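Side-chain contacts in cell death-related nuclease 4 (PDB 5DK5), which degrades RNA and DNA as a 3'-5' exonuclease of the DEDDh family and takes part in the breakdown of DNA during apoptosis: residues 20-25 / 104-109; 45-50 / 197-202; 16-21 / 145-150; 97-102 / 137-142. One frame throughout, in Å; residues are numbered along the deposited sequence.

Contact 1 of 4, residues 20-25 / 104-109; sequences TLLILD and QWLITL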
# COMPACT_ATOMS: atom_id res chain seq x y z
N THR B 20 -13.98 20.85 -29.43
CA THR B 20 -13.98 20.57 -28.00
C THR B 20 -12.67 19.92 -27.56
O THR B 20 -12.19 18.98 -28.20
CB THR B 20 -15.15 19.66 -27.59
OG1 THR B 20 -16.39 20.22 -28.05
CG2 THR B 20 -15.21 19.48 -26.08
N LEU B 21 -12.11 20.43 -26.47
CA LEU B 21 -10.92 19.84 -25.85
C LEU B 21 -11.19 19.51 -24.39
O LEU B 21 -11.60 20.37 -23.61
CB LEU B 21 -9.73 20.79 -25.97
CG LEU B 21 -9.23 21.09 -27.38
CD1 LEU B 21 -8.12 22.13 -27.33
CD2 LEU B 21 -8.74 19.82 -28.07
N LEU B 22 -10.96 18.25 -24.03
CA LEU B 22 -11.19 17.79 -22.67
C LEU B 22 -9.87 17.68 -21.92
O LEU B 22 -9.06 16.81 -22.20
CB LEU B 22 -11.89 16.43 -22.67
CG LEU B 22 -13.23 16.36 -23.41
CD1 LEU B 22 -13.79 14.95 -23.36
CD2 LEU B 22 -14.23 17.36 -22.83
N ILE B 23 -9.65 18.58 -20.97
CA ILE B 23 -8.44 18.55 -20.17
C ILE B 23 -8.55 17.42 -19.14
O ILE B 23 -9.34 17.51 -18.20
CB ILE B 23 -8.18 19.89 -19.46
CG1 ILE B 23 -7.93 21.00 -20.48
CG2 ILE B 23 -6.98 19.78 -18.52
CD1 ILE B 23 -9.19 21.66 -21.01
N LEU B 24 -7.77 16.36 -19.34
CA LEU B 24 -7.87 15.15 -18.54
C LEU B 24 -6.75 15.05 -17.51
O LEU B 24 -5.62 15.47 -17.76
CB LEU B 24 -7.86 13.92 -19.46
CG LEU B 24 -7.83 12.54 -18.80
CD1 LEU B 24 -8.61 11.56 -19.65
CD2 LEU B 24 -6.40 12.05 -18.62
N ASP B 25 -7.06 14.47 -16.35
CA ASP B 25 -6.08 14.29 -15.29
C ASP B 25 -6.39 13.08 -14.42
O ASP B 25 -7.49 12.94 -13.88
CB ASP B 25 -6.01 15.53 -14.41
CG ASP B 25 -4.96 15.41 -13.32
OD1 ASP B 25 -5.26 14.81 -12.26
OD2 ASP B 25 -3.84 15.91 -13.52
N GLN B 104 -20.53 7.13 -20.51
CA GLN B 104 -21.89 7.64 -20.60
C GLN B 104 -21.90 9.17 -20.59
O GLN B 104 -22.70 9.80 -21.28
CB GLN B 104 -22.75 7.10 -19.46
CG GLN B 104 -24.19 7.58 -19.48
CD GLN B 104 -24.89 7.26 -20.78
OE1 GLN B 104 -24.81 6.13 -21.28
NE2 GLN B 104 -25.56 8.25 -21.36
N TRP B 105 -20.99 9.74 -19.81
CA TRP B 105 -20.86 11.19 -19.72
C TRP B 105 -20.53 11.80 -21.09
O TRP B 105 -21.08 12.83 -21.46
CB TRP B 105 -19.77 11.55 -18.71
CG TRP B 105 -19.57 13.02 -18.49
CD1 TRP B 105 -20.43 13.88 -17.88
CD2 TRP B 105 -18.42 13.80 -18.87
NE1 TRP B 105 -19.89 15.15 -17.86
CE2 TRP B 105 -18.66 15.12 -18.46
CE3 TRP B 105 -17.22 13.50 -19.51
CZ2 TRP B 105 -17.74 16.15 -18.67
CZ3 TRP B 105 -16.31 14.52 -19.73
CH2 TRP B 105 -16.58 15.83 -19.31
N LEU B 106 -19.65 11.14 -21.83
CA LEU B 106 -19.32 11.58 -23.19
C LEU B 106 -20.55 11.54 -24.08
O LEU B 106 -20.78 12.45 -24.88
CB LEU B 106 -18.21 10.71 -23.78
CG LEU B 106 -16.85 10.77 -23.10
CD1 LEU B 106 -15.91 9.75 -23.72
CD2 LEU B 106 -16.25 12.16 -23.18
N ILE B 107 -21.34 10.48 -23.95
CA ILE B 107 -22.56 10.33 -24.75
C ILE B 107 -23.57 11.41 -24.36
O ILE B 107 -24.20 12.01 -25.23
CB ILE B 107 -23.19 8.94 -24.57
CG1 ILE B 107 -22.22 7.87 -25.08
CG2 ILE B 107 -24.53 8.84 -25.32
CD1 ILE B 107 -22.72 6.45 -24.95
N THR B 108 -23.73 11.63 -23.06
CA THR B 108 -24.67 12.63 -22.56
C THR B 108 -24.33 14.02 -23.09
O THR B 108 -25.22 14.81 -23.39
CB THR B 108 -24.69 12.67 -21.02
OG1 THR B 108 -25.00 11.36 -20.52
CG2 THR B 108 -25.74 13.65 -20.52
N LEU B 109 -23.04 14.32 -23.20
CA LEU B 109 -22.61 15.60 -23.74
C LEU B 109 -22.88 15.70 -25.24
O LEU B 109 -22.87 16.79 -25.81
CB LEU B 109 -21.12 15.82 -23.47
CG LEU B 109 -20.69 16.07 -22.02
CD1 LEU B 109 -19.19 16.26 -21.96
CD2 LEU B 109 -21.40 17.26 -21.40

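Contact 2 of 4, residues 45-50 / 197-202; sequences AIVAYD and NIATIL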
# COMPACT_ATOMS: atom_id res chain seq x y z
N ALA B 45 -10.48 13.14 -13.28
CA ALA B 45 -10.92 14.53 -13.42
C ALA B 45 -10.82 15.03 -14.86
O ALA B 45 -9.79 14.88 -15.51
CB ALA B 45 -10.12 15.43 -12.50
N ILE B 46 -11.91 15.64 -15.34
CA ILE B 46 -11.95 16.23 -16.67
C ILE B 46 -12.67 17.58 -16.63
O ILE B 46 -13.65 17.75 -15.90
CB ILE B 46 -12.67 15.31 -17.69
CG1 ILE B 46 -11.96 13.95 -17.78
CG2 ILE B 46 -12.71 15.97 -19.07
CD1 ILE B 46 -12.69 12.93 -18.63
N VAL B 47 -12.16 18.53 -17.40
CA VAL B 47 -12.85 19.80 -17.63
C VAL B 47 -12.83 20.10 -19.13
O VAL B 47 -11.83 19.88 -19.81
CB VAL B 47 -12.22 20.97 -16.85
CG1 VAL B 47 -10.79 21.22 -17.30
CG2 VAL B 47 -13.05 22.23 -17.00
N ALA B 48 -13.95 20.60 -19.64
CA ALA B 48 -14.11 20.84 -21.07
C ALA B 48 -13.69 22.26 -21.44
O ALA B 48 -13.91 23.20 -20.69
CB ALA B 48 -15.54 20.58 -21.49
N TYR B 49 -13.08 22.39 -22.62
CA TYR B 49 -12.72 23.70 -23.16
C TYR B 49 -13.37 23.89 -24.53
O TYR B 49 -13.19 23.08 -25.44
CB TYR B 49 -11.21 23.84 -23.27
CG TYR B 49 -10.77 25.11 -23.96
CD1 TYR B 49 -10.88 26.34 -23.33
CD2 TYR B 49 -10.25 25.08 -25.25
CE1 TYR B 49 -10.48 27.51 -23.96
CE2 TYR B 49 -9.85 26.24 -25.89
CZ TYR B 49 -9.97 27.45 -25.24
OH TYR B 49 -9.57 28.61 -25.86
N ASP B 50 -14.13 24.98 -24.66
CA ASP B 50 -14.80 25.31 -25.91
C ASP B 50 -13.84 26.09 -26.80
O ASP B 50 -13.51 27.24 -26.52
CB ASP B 50 -16.07 26.13 -25.62
CG ASP B 50 -16.92 26.36 -26.85
OD1 ASP B 50 -16.38 26.78 -27.89
OD2 ASP B 50 -18.15 26.13 -26.78
N ASN B 197 -5.65 24.34 -14.05
CA ASN B 197 -4.38 24.97 -14.40
C ASN B 197 -4.00 24.70 -15.85
O ASN B 197 -3.60 25.61 -16.57
CB ASN B 197 -3.26 24.48 -13.47
CG ASN B 197 -3.23 25.23 -12.16
OD1 ASN B 197 -2.90 26.41 -12.11
ND2 ASN B 197 -3.56 24.54 -11.07
N ILE B 198 -4.14 23.45 -16.27
CA ILE B 198 -3.84 23.06 -17.64
C ILE B 198 -4.77 23.78 -18.61
O ILE B 198 -4.35 24.23 -19.68
CB ILE B 198 -3.94 21.54 -17.84
CG1 ILE B 198 -2.85 20.82 -17.05
CG2 ILE B 198 -3.83 21.17 -19.32
CD1 ILE B 198 -3.04 19.32 -16.94
N ALA B 199 -6.04 23.89 -18.23
CA ALA B 199 -7.04 24.55 -19.06
C ALA B 199 -6.71 26.02 -19.25
O ALA B 199 -6.80 26.55 -20.36
CB ALA B 199 -8.42 24.39 -18.46
N THR B 200 -6.34 26.69 -18.16
CA THR B 200 -5.99 28.10 -18.21
C THR B 200 -4.72 28.31 -19.03
O THR B 200 -4.62 29.27 -19.80
CB THR B 200 -5.80 28.69 -16.80
OG1 THR B 200 -6.97 28.43 -16.02
CG2 THR B 200 -5.56 30.19 -16.86
N ILE B 201 -3.76 27.42 -18.85
CA ILE B 201 -2.54 27.44 -19.64
C ILE B 201 -2.88 27.25 -21.12
O ILE B 201 -2.42 28.00 -21.97
CB ILE B 201 -1.54 26.35 -19.20
CG1 ILE B 201 -0.99 26.68 -17.81
CG2 ILE B 201 -0.38 26.22 -20.18
CD1 ILE B 201 -0.36 25.49 -17.10
N LEU B 202 -3.70 26.24 -21.39
CA LEU B 202 -4.14 25.94 -22.75
C LEU B 202 -4.78 27.17 -23.40
O LEU B 202 -4.49 27.50 -24.55
CB LEU B 202 -5.12 24.77 -22.75
CG LEU B 202 -5.83 24.45 -24.07
CD1 LEU B 202 -4.84 24.03 -25.13
CD2 LEU B 202 -6.88 23.37 -23.85

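Contact 3 of 4, residues 16-21 / 145-150; sequences CPFDTL and FRQYIN. With IPA (isopropyl alcohol), chain L.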
# COMPACT_ATOMS: atom_id res chain seq x y z
N CYS B 16 -7.00 25.16 -34.11
CA CYS B 16 -7.23 23.82 -33.59
C CYS B 16 -8.36 23.13 -34.37
O CYS B 16 -9.42 23.71 -34.56
CB CYS B 16 -7.58 23.88 -32.11
SG CYS B 16 -7.91 22.26 -31.35
N PRO B 17 -8.13 21.88 -34.81
CA PRO B 17 -9.14 21.20 -35.64
C PRO B 17 -10.30 20.60 -34.83
O PRO B 17 -11.21 20.02 -35.43
CB PRO B 17 -8.33 20.10 -36.32
CG PRO B 17 -7.30 19.74 -35.32
CD PRO B 17 -6.94 21.03 -34.61
N PHE B 18 -10.26 20.73 -33.51
CA PHE B 18 -11.31 20.22 -32.64
C PHE B 18 -12.16 21.36 -32.09
O PHE B 18 -11.64 22.41 -31.73
CB PHE B 18 -10.71 19.41 -31.48
CG PHE B 18 -9.86 18.26 -31.92
CD1 PHE B 18 -10.43 17.03 -32.20
CD2 PHE B 18 -8.49 18.40 -32.06
CE1 PHE B 18 -9.65 15.96 -32.60
CE2 PHE B 18 -7.70 17.34 -32.47
CZ PHE B 18 -8.29 16.12 -32.74
N ASP B 19 -13.47 21.15 -32.04
CA ASP B 19 -14.38 22.13 -31.45
C ASP B 19 -14.42 22.00 -29.93
O ASP B 19 -14.85 22.92 -29.23
CB ASP B 19 -15.79 21.98 -32.03
CG ASP B 19 -15.97 22.73 -33.34
OD1 ASP B 19 -14.98 22.86 -34.10
OD2 ASP B 19 -17.09 23.20 -33.61
N THR B 20 -13.98 20.85 -29.43
CA THR B 20 -13.98 20.57 -28.00
C THR B 20 -12.67 19.92 -27.56
O THR B 20 -12.19 18.98 -28.20
CB THR B 20 -15.15 19.66 -27.59
OG1 THR B 20 -16.39 20.22 -28.05
CG2 THR B 20 -15.21 19.48 -26.08
N LEU B 21 -12.11 20.43 -26.47
CA LEU B 21 -10.92 19.84 -25.85
C LEU B 21 -11.19 19.51 -24.39
O LEU B 21 -11.60 20.37 -23.61
CB LEU B 21 -9.73 20.79 -25.97
CG LEU B 21 -9.23 21.09 -27.38
CD1 LEU B 21 -8.12 22.13 -27.33
CD2 LEU B 21 -8.74 19.82 -28.07
N PHE B 145 -8.07 7.48 -26.34
CA PHE B 145 -6.92 7.53 -25.43
C PHE B 145 -5.61 7.20 -26.17
O PHE B 145 -4.53 7.31 -25.59
CB PHE B 145 -7.10 6.56 -24.26
CG PHE B 145 -7.96 7.08 -23.13
CD1 PHE B 145 -8.51 8.35 -23.16
CD2 PHE B 145 -8.22 6.28 -22.03
CE1 PHE B 145 -9.30 8.81 -22.12
CE2 PHE B 145 -9.00 6.74 -20.98
CZ PHE B 145 -9.54 8.00 -21.02
N ARG B 146 -5.71 6.80 -27.43
CA ARG B 146 -4.54 6.45 -28.22
C ARG B 146 -4.14 7.59 -29.16
O ARG B 146 -3.21 7.46 -29.96
CB ARG B 146 -4.79 5.16 -29.01
CG ARG B 146 -4.87 3.93 -28.12
CD ARG B 146 -4.97 2.64 -28.92
NE ARG B 146 -3.86 2.48 -29.85
CZ ARG B 146 -3.59 1.36 -30.51
NH1 ARG B 146 -4.34 0.29 -30.34
NH2 ARG B 146 -2.55 1.32 -31.35
N GLN B 147 -4.85 8.71 -29.05
CA GLN B 147 -4.42 9.97 -29.64
C GLN B 147 -4.78 11.08 -28.67
O GLN B 147 -5.86 11.08 -28.09
CB GLN B 147 -5.06 10.19 -31.01
CG GLN B 147 -6.58 10.31 -31.00
CD GLN B 147 -7.14 10.85 -32.30
OE1 GLN B 147 -8.07 11.66 -32.29
NE2 GLN B 147 -6.58 10.42 -33.42
N TYR B 148 -3.87 12.03 -28.49
CA TYR B 148 -4.10 13.10 -27.52
C TYR B 148 -3.13 14.25 -27.71
O TYR B 148 -2.24 14.20 -28.56
CB TYR B 148 -3.99 12.55 -26.09
CG TYR B 148 -2.63 11.96 -25.77
CD1 TYR B 148 -2.36 10.62 -26.01
CD2 TYR B 148 -1.63 12.75 -25.23
CE1 TYR B 148 -1.13 10.08 -25.72
CE2 TYR B 148 -0.39 12.22 -24.93
CZ TYR B 148 -0.14 10.88 -25.18
OH TYR B 148 1.09 10.35 -24.88
N ILE B 149 -3.31 15.29 -26.89
CA ILE B 149 -2.50 16.49 -26.97
C ILE B 149 -1.61 16.62 -25.74
O ILE B 149 -2.09 16.87 -24.63
CB ILE B 149 -3.39 17.75 -27.09
CG1 ILE B 149 -4.32 17.61 -28.30
CG2 ILE B 149 -2.52 19.01 -27.19
CD1 ILE B 149 -5.20 18.81 -28.58
N ASN B 150 -0.31 16.44 -25.95
CA ASN B 150 0.67 16.70 -24.91
C ASN B 150 0.97 18.20 -24.88
O ASN B 150 1.71 18.71 -25.72
CB ASN B 150 1.95 15.90 -25.16
CG ASN B 150 2.92 15.96 -24.00
OD1 ASN B 150 2.98 16.95 -23.26
ND2 ASN B 150 3.70 14.90 -23.83
C1 IPA L . 7.22 15.92 -21.96
C2 IPA L . 6.40 15.14 -20.96
C3 IPA L . 7.26 14.75 -19.78
O2 IPA L . 5.91 13.97 -21.58

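Contact 4 of 4, residues 97-102 / 137-142; sequences VVYEQF and SNIQMP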
# COMPACT_ATOMS: atom_id res chain seq x y z
N VAL B 97 -16.41 0.73 -12.97
CA VAL B 97 -17.68 1.43 -12.82
C VAL B 97 -17.53 2.90 -13.21
O VAL B 97 -18.34 3.44 -13.96
CB VAL B 97 -18.21 1.34 -11.38
CG1 VAL B 97 -19.51 2.13 -11.22
CG2 VAL B 97 -18.41 -0.11 -10.99
N VAL B 98 -16.49 3.54 -12.69
CA VAL B 98 -16.25 4.95 -12.95
C VAL B 98 -15.96 5.19 -14.43
O VAL B 98 -16.38 6.21 -14.99
CB VAL B 98 -15.08 5.49 -12.11
CG1 VAL B 98 -14.74 6.92 -12.50
CG2 VAL B 98 -15.44 5.41 -10.63
N TYR B 99 -15.24 4.27 -15.05
CA TYR B 99 -14.94 4.38 -16.48
C TYR B 99 -16.22 4.25 -17.30
O TYR B 99 -16.37 4.90 -18.33
CB TYR B 99 -13.94 3.31 -16.92
CG TYR B 99 -13.63 3.37 -18.40
CD1 TYR B 99 -12.83 4.38 -18.92
CD2 TYR B 99 -14.15 2.43 -19.27
CE1 TYR B 99 -12.55 4.44 -20.28
CE2 TYR B 99 -13.87 2.48 -20.63
CZ TYR B 99 -13.07 3.49 -21.12
OH TYR B 99 -12.80 3.54 -22.47
N GLU B 100 -17.14 3.40 -16.84
CA GLU B 100 -18.42 3.24 -17.51
C GLU B 100 -19.24 4.53 -17.40
O GLU B 100 -19.92 4.93 -18.35
CB GLU B 100 -19.19 2.06 -16.92
CG GLU B 100 -20.59 1.88 -17.46
CD GLU B 100 -20.64 1.71 -18.96
OE1 GLU B 100 -19.67 1.17 -19.54
OE2 GLU B 100 -21.64 2.13 -19.58
N GLN B 101 -19.18 5.17 -16.24
CA GLN B 101 -19.86 6.44 -16.03
C GLN B 101 -19.23 7.52 -16.90
O GLN B 101 -19.91 8.43 -17.37
CB GLN B 101 -19.80 6.85 -14.55
CG GLN B 101 -20.60 5.94 -13.63
CD GLN B 101 -20.34 6.21 -12.16
OE1 GLN B 101 -19.27 6.69 -11.78
NE2 GLN B 101 -21.32 5.89 -11.32
N PHE B 102 -17.92 7.41 -17.11
CA PHE B 102 -17.19 8.36 -17.93
C PHE B 102 -17.60 8.25 -19.40
O PHE B 102 -17.75 9.26 -20.09
CB PHE B 102 -15.68 8.14 -17.78
CG PHE B 102 -14.87 8.59 -18.96
CD1 PHE B 102 -14.65 9.93 -19.19
CD2 PHE B 102 -14.33 7.66 -19.83
CE1 PHE B 102 -13.90 10.35 -20.28
CE2 PHE B 102 -13.58 8.07 -20.92
CZ PHE B 102 -13.36 9.41 -21.14
N SER B 137 -7.89 -3.65 -15.19
CA SER B 137 -9.34 -3.78 -15.29
C SER B 137 -9.76 -4.64 -16.48
O SER B 137 -10.95 -4.87 -16.69
CB SER B 137 -9.97 -2.39 -15.41
OG SER B 137 -9.54 -1.56 -14.34
N ASN B 138 -8.78 -5.11 -17.24
CA ASN B 138 -9.04 -5.89 -18.45
C ASN B 138 -9.98 -5.15 -19.40
O ASN B 138 -10.93 -5.74 -19.94
CB ASN B 138 -9.62 -7.26 -18.09
CG ASN B 138 -9.67 -8.20 -19.28
OD1 ASN B 138 -8.90 -8.05 -20.23
ND2 ASN B 138 -10.58 -9.16 -19.24
N ILE B 139 -9.72 -3.87 -19.60
CA ILE B 139 -10.49 -3.05 -20.52
C ILE B 139 -9.63 -2.71 -21.73
O ILE B 139 -8.44 -2.43 -21.60
CB ILE B 139 -11.00 -1.76 -19.86
CG1 ILE B 139 -11.80 -2.10 -18.60
CG2 ILE B 139 -11.85 -0.95 -20.85
CD1 ILE B 139 -12.31 -0.89 -17.84
N GLN B 140 -10.24 -2.76 -22.91
CA GLN B 140 -9.54 -2.43 -24.14
C GLN B 140 -9.21 -0.95 -24.18
O GLN B 140 -10.06 -0.11 -23.88
CB GLN B 140 -10.38 -2.82 -25.36
CG GLN B 140 -9.68 -2.61 -26.68
CD GLN B 140 -10.51 -3.09 -27.85
OE1 GLN B 140 -10.03 -3.85 -28.70
NE2 GLN B 140 -11.76 -2.66 -27.91
N MET B 141 -7.97 -0.63 -24.55
CA MET B 141 -7.55 0.76 -24.65
C MET B 141 -8.40 1.49 -25.70
O MET B 141 -8.35 1.12 -26.88
CB MET B 141 -6.06 0.84 -25.02
CG MET B 141 -5.44 2.20 -24.79
SD MET B 141 -5.23 2.58 -23.05
CE MET B 141 -4.35 4.14 -23.15
N PRO B 142 -9.17 2.51 -25.29
CA PRO B 142 -10.08 3.16 -26.24
C PRO B 142 -9.35 4.00 -27.28
O PRO B 142 -8.22 4.44 -27.05
CB PRO B 142 -10.96 4.04 -25.35
CG PRO B 142 -10.11 4.33 -24.17
CD PRO B 142 -9.26 3.11 -23.95
O HOH W 1 -12.93 0.92 -24.01

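Contact 1 of 4, residues 20-25 / 104-109
The methyl CD1 of L22 meets CD2 of L106 at 3.7 Å, joining the central strand 20-28 of an RNase H-like fold to helix 95-109, which packs on one face of the sheet. Both leucines hold CG anti to the carbonyl carbon (chi1 -57° for L22 and -64° for L106). L22 continues nearly straight to CD1 and so reaches the helix with the end of its chain, whereas L106 meets it with the branch that turns aside. The two side chains cross obliquely; leucine suits both buried places, being apolar, with no polar side-chain atom that needs a partner. A second, looser touch comes from W105, whose CZ3 stands 4.4 Å from the same CD1, slanting to the indole plane. The wide ring thus extends the apolar cover of L22.

The indole is itself placed from within the helix: CD1 of L109, one turn on, lies 3.5 Å above one face, shifted toward the rim. F62 of strand 55-65 also meets this ring, the two planes inclined at about 50°. Around L22, the side chains of I46, A48, F116 and F118 complete the apolar surroundings, while its backbone is hydrogen-bonded to A117 and V119 of the adjoining strand 116-120. Neighbouring residues face the other way, I23 packing on helix 191-207, and the same strand carries D25, a ligand of the catalytic metal. On the far side of helix 95-109, T108 donates from OG1 to the carbonyl O of Q104 at 2.9 Å, from above the carbonyl plane.

Contact 2 of 4, residues 45-50 / 197-202
The phenol ring of Y49 receives the methyl CD2 of L202 at a slant, with CD2 of the ring 4.0 Å from that methyl. The approach joins strand 41-50 to helix 191-207, the helix lying across the sheet of this RNase H-like fold on the side away from helix 95-109. The leucine side chain runs askew to that of the tyrosine, and each has CG anti to its backbone N (chi1 174° for Y49, 172° for L202), a setting that carries the ring of Y49 and the methyls of L202 toward each other between strand and helix. I206, one turn further along the helix, also touches the tyrosine. An aromatic residue with a polar tip suits this place: the ring packs against aliphatic groups, while OH passes beyond them to a hydrogen bond with D54.

Two residues earlier in the strand, V47 faces the helix in the same direction, as alternation along a strand requires. Its partner is A199, and here strand and helix come nearest, the CA atoms of Y49 and A199 being 7.1 Å apart. Alanine suits this close approach, where a larger side chain would probably have little room. I23 of the neighbouring strand packs on V47 and A199 alike, and C195 flanks the valine toward the end of the helix that carries the magnesium ligand D194. Valine fills its place with CG1, set between backbone N and carbonyl carbon, 4.1 Å from CB of A199.

Contact 3 of 4, residues 16-21 / 145-150
L21 and I149 both carry the first carbon beyond CB anti to the carbonyl carbon (chi1 -65° for L21 and -55° for the CG1 branch of I149), which aims their ends at one another across the sheet. I149 is then fully extended to CD1 (chi2 -177°), and this methyl meets the lateral branch CD2 of the leucine at 3.7 Å. The side chains cross at about a right angle. Strands 20-28 and 147-150 are not neighbours: strand 116-120 runs between them, and its V119 touches both residues, making a continuous aliphatic patch over three parallel strands of the RNase H-like sheet.

Beside it, CZ of F18 lies 4.5 Å from OE1 of Q147, which comes in obliquely to the ring. F18 is fixed in the loop by C16, whose SG accepts the backbone N-H of F18 at 3.5 Å and lies in the ring plane at its edge. A cysteine suits this turn, since its sulphur can accept a long N-H bond while still packing against an aromatic rim.

At the strand end, N150 is the N-cap of helix 151-161, its OD1 accepting from N of K153. Its ND2 bonds E216 and also an isopropyl alcohol, probably from the crystallisation liquor, with O2 3.3 Å away. No hydrogen bond joins the two segments, so dispersion and exclusion of water hold their side chains together, and the N150 amide takes its partners beyond the contact.

Contact 4 of 4, residues 97-102 / 137-142
Y99 packs most closely through its hydroxyl end, where OH lies 3.3 Å from CG of P142 and only slightly farther from CB. The ring and the proline come from opposite directions and meet at a slant. With CG anti to the backbone N (chi1 179°), the ring extends from helix 95-109 toward the loop 137-142. I139 is looser: it slides past the ring in the opposite sense, its CG2 4.0 Å from CE2 of Y99 and its CD1 similarly far from CD2. Tyrosine suits this place because the residue is buried, with the partly exposed I139 and P142 against it, yet its OH can still bond a water at 3.0 Å. That water donates to the carbonyl O of the exposed Q140 (3.1 Å), bridging helix and loop. A leucine in place of Y99 would probably leave a gap beside P142 and I139 and deprive the water of its hydroxyl partner.

M134 of helix 124-136 touches Y99, I139 and P142, joining the two segments. That helix ends in a Schellman motif, N138 at positive phi, and the chain then passes alongside Y99 toward strand 147-150, a helix-to-strand connection within the RNase H-like exonuclease domain.

How the contacts relate
Contacts 1 and 3 share strand 20-28, and contact 2 lies on the adjoining strand 41-50; the three centres are 11 to 12 Å apart. Contacts 1 and 2 cover opposite faces of the sheet, and a probable backbone hydrogen bond from Y49 N to L21 O (2.7 Å) ties contact 2 to contact 3. Contact 4 shares helix 95-109 with contact 1 and reaches contact 3 through F102 CE2 and F145 CZ, 4.0 Å apart. The magnesium ligand D25 lies on the strand of contact 1, and the side chain of V47 in contact 2 is about 12 Å from the ion. The side chains of Q147 and P142 lie about 13 and 14 Å from the zinc ion.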